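Side-chain contacts in hydrogenase expression/formation protein HypE (Desulfovibrio vulgaris subsp. vulgaris, PDB 2Z1U), which binds ATP and magnesium and probably acts in the maturation of hydrogenases: residues G224-A227 / T228-E232; S304-V308 / G309-A313. All coordinates share one frame; numbering follows the deposited sequence.

Both interactions are local contacts within the C-terminal AIR-synthase-related part of HypE, their centres 18 Å apart and their nearest atoms about 7 Å apart. Interaction 1 is buried: it forms the first turn of helix 225-237, close to bound ATP and magnesium, and combines main-chain hydrogen bonds with a leucine pair turned to the sheet. Interaction 2 lies on the surface, away from the ATP site, where strand 300-306 runs out into a turn, and there a carboxylate held by two donors of its own turn does the work. They share no helix or strand, but interaction 2 begins on strand 300-306 and leads on to strand 319-322, both in the seven-stranded sheet that Leu-226 and Leu-230 pack against.

Interaction 1: G224-A227 / T228-E232; sequences GGLA and TTLNE
Leu-226 and Leu-230 meet one turn apart at the start of helix 225-237, a local contact along a buried helix end that follows directly on the ATP-binding residues Thr-222 and Arg-223. The two side chains cross obliquely, with CD1 of Leu-226 3.8 Å from CD1 of Leu-230. Leu-226 holds its CG anti to the backbone N (chi1 177°), whereas that of Leu-230 lies beside its own N (chi1 -66°), and these different settings let the branches converge. Both leucines go on into the sheet, Leu-226 to Ile-170 and Ile-275, Leu-230 to Ile-168 and Val-319.

Beneath them the amide N of Leu-230 bonds to O of Leu-226 at 3.0 Å, nearly straight at 166°. Thr-229 N reaches O of Gly-225 in the same way at 3.2 Å. Thr-228 N makes weak bonds to the carbonyls of both Gly-224 and Gly-225, so the turn closes less firmly at its beginning. OG1 of Thr-228 is buried without a hydrogen-bonding partner in the model. Gly-224 and Gly-225 both have positive phi, a conformation that favours glycine. Farther along, Glu-232 forms a salt bridge with Arg-219 and a hydrogen bond with His-20 of the second subunit.

A glycine pair at the helix start directly after nucleotide-binding residues, with the side chain of Thr-229 about 7 Å from a bound magnesium ion, places this turn at the edge of the ATP site, to which Asp-220, Thr-222 and Arg-223 contribute from the C-terminal AIR-synthase-related part.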
# COMPACT_ATOMS: atom_id res chain seq x y z
N GLY A 224 10.31 -1.59 -17.95
CA GLY A 224 11.38 -2.29 -18.64
C GLY A 224 10.91 -3.23 -19.74
O GLY A 224 11.71 -3.66 -20.56
N GLY A 225 9.62 -3.57 -19.74
CA GLY A 225 9.03 -4.34 -20.83
C GLY A 225 9.43 -5.81 -20.86
O GLY A 225 9.98 -6.33 -19.88
N LEU A 226 9.15 -6.47 -21.98
CA LEU A 226 9.46 -7.88 -22.17
C LEU A 226 10.95 -8.16 -21.92
O LEU A 226 11.30 -9.12 -21.23
CB LEU A 226 9.11 -8.31 -23.60
CG LEU A 226 9.45 -9.75 -24.01
CD1 LEU A 226 8.64 -10.76 -23.21
CD2 LEU A 226 9.28 -9.99 -25.53
N ALA A 227 11.80 -7.31 -22.49
CA ALA A 227 13.24 -7.55 -22.42
C ALA A 227 13.73 -7.57 -20.97
O ALA A 227 14.44 -8.49 -20.57
CB ALA A 227 14.00 -6.55 -23.26
N THR A 228 13.26 -6.69 -20.07
CA THR A 228 13.91 -6.73 -18.78
C THR A 228 13.16 -7.73 -17.83
O THR A 228 13.91 -8.40 -17.02
CB THR A 228 14.01 -5.37 -18.06
OG1 THR A 228 14.81 -4.47 -18.84
CG2 THR A 228 14.64 -5.54 -16.69
N THR A 229 11.88 -8.18 -18.09
CA THR A 229 11.37 -9.35 -17.34
C THR A 229 12.01 -10.67 -17.76
O THR A 229 12.20 -11.54 -16.91
CB THR A 229 9.79 -9.54 -17.23
OG1 THR A 229 9.38 -10.65 -18.03
CG2 THR A 229 9.05 -8.31 -17.61
N LEU A 230 12.35 -10.84 -19.05
CA LEU A 230 13.09 -12.04 -19.47
C LEU A 230 14.50 -12.09 -18.84
O LEU A 230 15.01 -13.17 -18.53
CB LEU A 230 13.18 -12.16 -21.00
CG LEU A 230 11.85 -12.41 -21.72
CD1 LEU A 230 12.08 -12.43 -23.22
CD2 LEU A 230 11.17 -13.69 -21.24
N ASN A 231 15.13 -10.93 -18.69
CA ASN A 231 16.45 -10.85 -18.04
C ASN A 231 16.34 -11.21 -16.55
O ASN A 231 17.22 -11.90 -16.00
CB ASN A 231 17.03 -9.45 -18.18
CG ASN A 231 17.83 -9.29 -19.42
OD1 ASN A 231 17.33 -8.81 -20.44
ND2 ASN A 231 19.08 -9.71 -19.37
N GLU A 232 15.26 -10.74 -15.91
CA GLU A 232 15.00 -11.07 -14.50
C GLU A 232 14.86 -12.57 -14.34
O GLU A 232 15.52 -13.17 -13.50
CB GLU A 232 13.72 -10.39 -13.99
CG GLU A 232 13.79 -8.89 -13.96
CD GLU A 232 12.47 -8.29 -13.51
OE1 GLU A 232 12.44 -7.09 -13.17
OE2 GLU A 232 11.47 -9.03 -13.44

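Interaction 2: S304-V308 / G309-A313; sequences SVKSV and GELGA
The carboxylate of Glu-310 is turned back onto Ser-307, whose backbone N and OG approach its OE2 from opposite faces of the carboxylate plane. Ser-307 N donates to OE2 of Glu-310 at 2.8 Å and Ser-307 OG to the same OE2 at 2.9 Å. Both come on the anti side, 27° and 24° out of the plane, which should restrict rotation of the carboxylate. The aliphatic part of Lys-306 crosses the glutamate chain at about a right angle, with CB of Lys-306 3.5 Å from OE2 of Glu-310. A chi1 of 58° sets the serine OG between its backbone N and carbonyl carbon, where hydroxyl and amide can share one acceptor.

Lys-306 NZ turns back along its strand to donate to OG of Ser-304 at 2.7 Å; it stays 5.2 Å from OE1 of Glu-310, too far for a salt bridge. The type II turn from Ser-307 to Glu-310 is closed by Glu-310 N bonding to O of Ser-307 at 3.0 Å, from above the carbonyl plane, and Gly-309 takes the positive phi of its third position.

Strand 300-306 enters this exposed turn paired with strand 240-244 by backbone hydrogen bonds of Ser-304 with His-242 and Lys-306 with Val-240, while Val-305 bonds to Gly-165 and Asp-166. Side chains of Lys-306 and Leu-311 touch His-242, and the loop then continues toward strand 319-322.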
# COMPACT_ATOMS: atom_id res chain seq x y z
N SER A 304 12.28 -20.13 -26.03
CA SER A 304 12.52 -21.26 -25.14
C SER A 304 13.61 -20.96 -24.10
O SER A 304 14.41 -20.03 -24.27
CB SER A 304 12.85 -22.52 -25.94
OG SER A 304 14.10 -22.41 -26.64
N VAL A 305 13.63 -21.75 -23.03
CA VAL A 305 14.69 -21.68 -22.03
C VAL A 305 15.74 -22.76 -22.33
O VAL A 305 15.39 -23.90 -22.66
CB VAL A 305 14.14 -21.81 -20.60
CG1 VAL A 305 15.26 -21.72 -19.56
CG2 VAL A 305 13.06 -20.72 -20.34
N LYS A 306 17.01 -22.39 -22.21
CA LYS A 306 18.14 -23.29 -22.50
C LYS A 306 19.19 -23.19 -21.40
O LYS A 306 19.33 -22.15 -20.75
CB LYS A 306 18.76 -22.97 -23.87
CG LYS A 306 17.89 -23.38 -25.05
CD LYS A 306 18.53 -23.05 -26.40
CE LYS A 306 17.83 -23.78 -27.55
NZ LYS A 306 16.38 -23.49 -27.67
N SER A 307 19.92 -24.28 -21.19
CA SER A 307 21.03 -24.31 -20.24
C SER A 307 22.22 -23.51 -20.79
O SER A 307 22.34 -23.32 -22.00
CB SER A 307 21.42 -25.75 -19.91
OG SER A 307 21.80 -26.45 -21.09
N VAL A 308 23.09 -23.04 -19.89
CA VAL A 308 24.29 -22.28 -20.26
C VAL A 308 25.18 -23.08 -21.19
O VAL A 308 25.53 -24.22 -20.88
CB VAL A 308 25.11 -21.85 -19.02
CG1 VAL A 308 26.45 -21.23 -19.43
CG2 VAL A 308 24.31 -20.90 -18.17
N GLY A 309 25.54 -22.49 -22.32
CA GLY A 309 26.41 -23.13 -23.30
C GLY A 309 25.65 -24.02 -24.26
O GLY A 309 26.25 -24.72 -25.06
N GLU A 310 24.32 -23.98 -24.19
CA GLU A 310 23.49 -24.85 -25.04
C GLU A 310 23.40 -24.38 -26.49
O GLU A 310 23.39 -25.23 -27.39
CB GLU A 310 22.09 -25.08 -24.44
CG GLU A 310 21.46 -26.41 -24.86
CD GLU A 310 20.03 -26.59 -24.34
OE1 GLU A 310 19.18 -27.04 -25.14
OE2 GLU A 310 19.75 -26.29 -23.16
N LEU A 311 23.37 -23.07 -26.74
CA LEU A 311 23.49 -22.62 -28.15
C LEU A 311 24.90 -22.44 -28.78
O LEU A 311 25.23 -23.16 -29.75
CB LEU A 311 22.51 -21.49 -28.52
CG LEU A 311 21.38 -22.06 -29.41
CD1 LEU A 311 20.29 -21.05 -29.72
CD2 LEU A 311 21.92 -22.69 -30.72
N GLY A 312 25.74 -21.52 -28.30
CA GLY A 312 25.47 -20.61 -27.20
C GLY A 312 26.66 -19.69 -27.01
O GLY A 312 27.09 -19.01 -27.95
N ALA A 313 27.21 -19.72 -25.80
CA ALA A 313 28.23 -18.77 -25.30
C ALA A 313 27.56 -17.69 -24.43
O ALA A 313 28.21 -17.06 -23.60
CB ALA A 313 29.06 -18.15 -26.44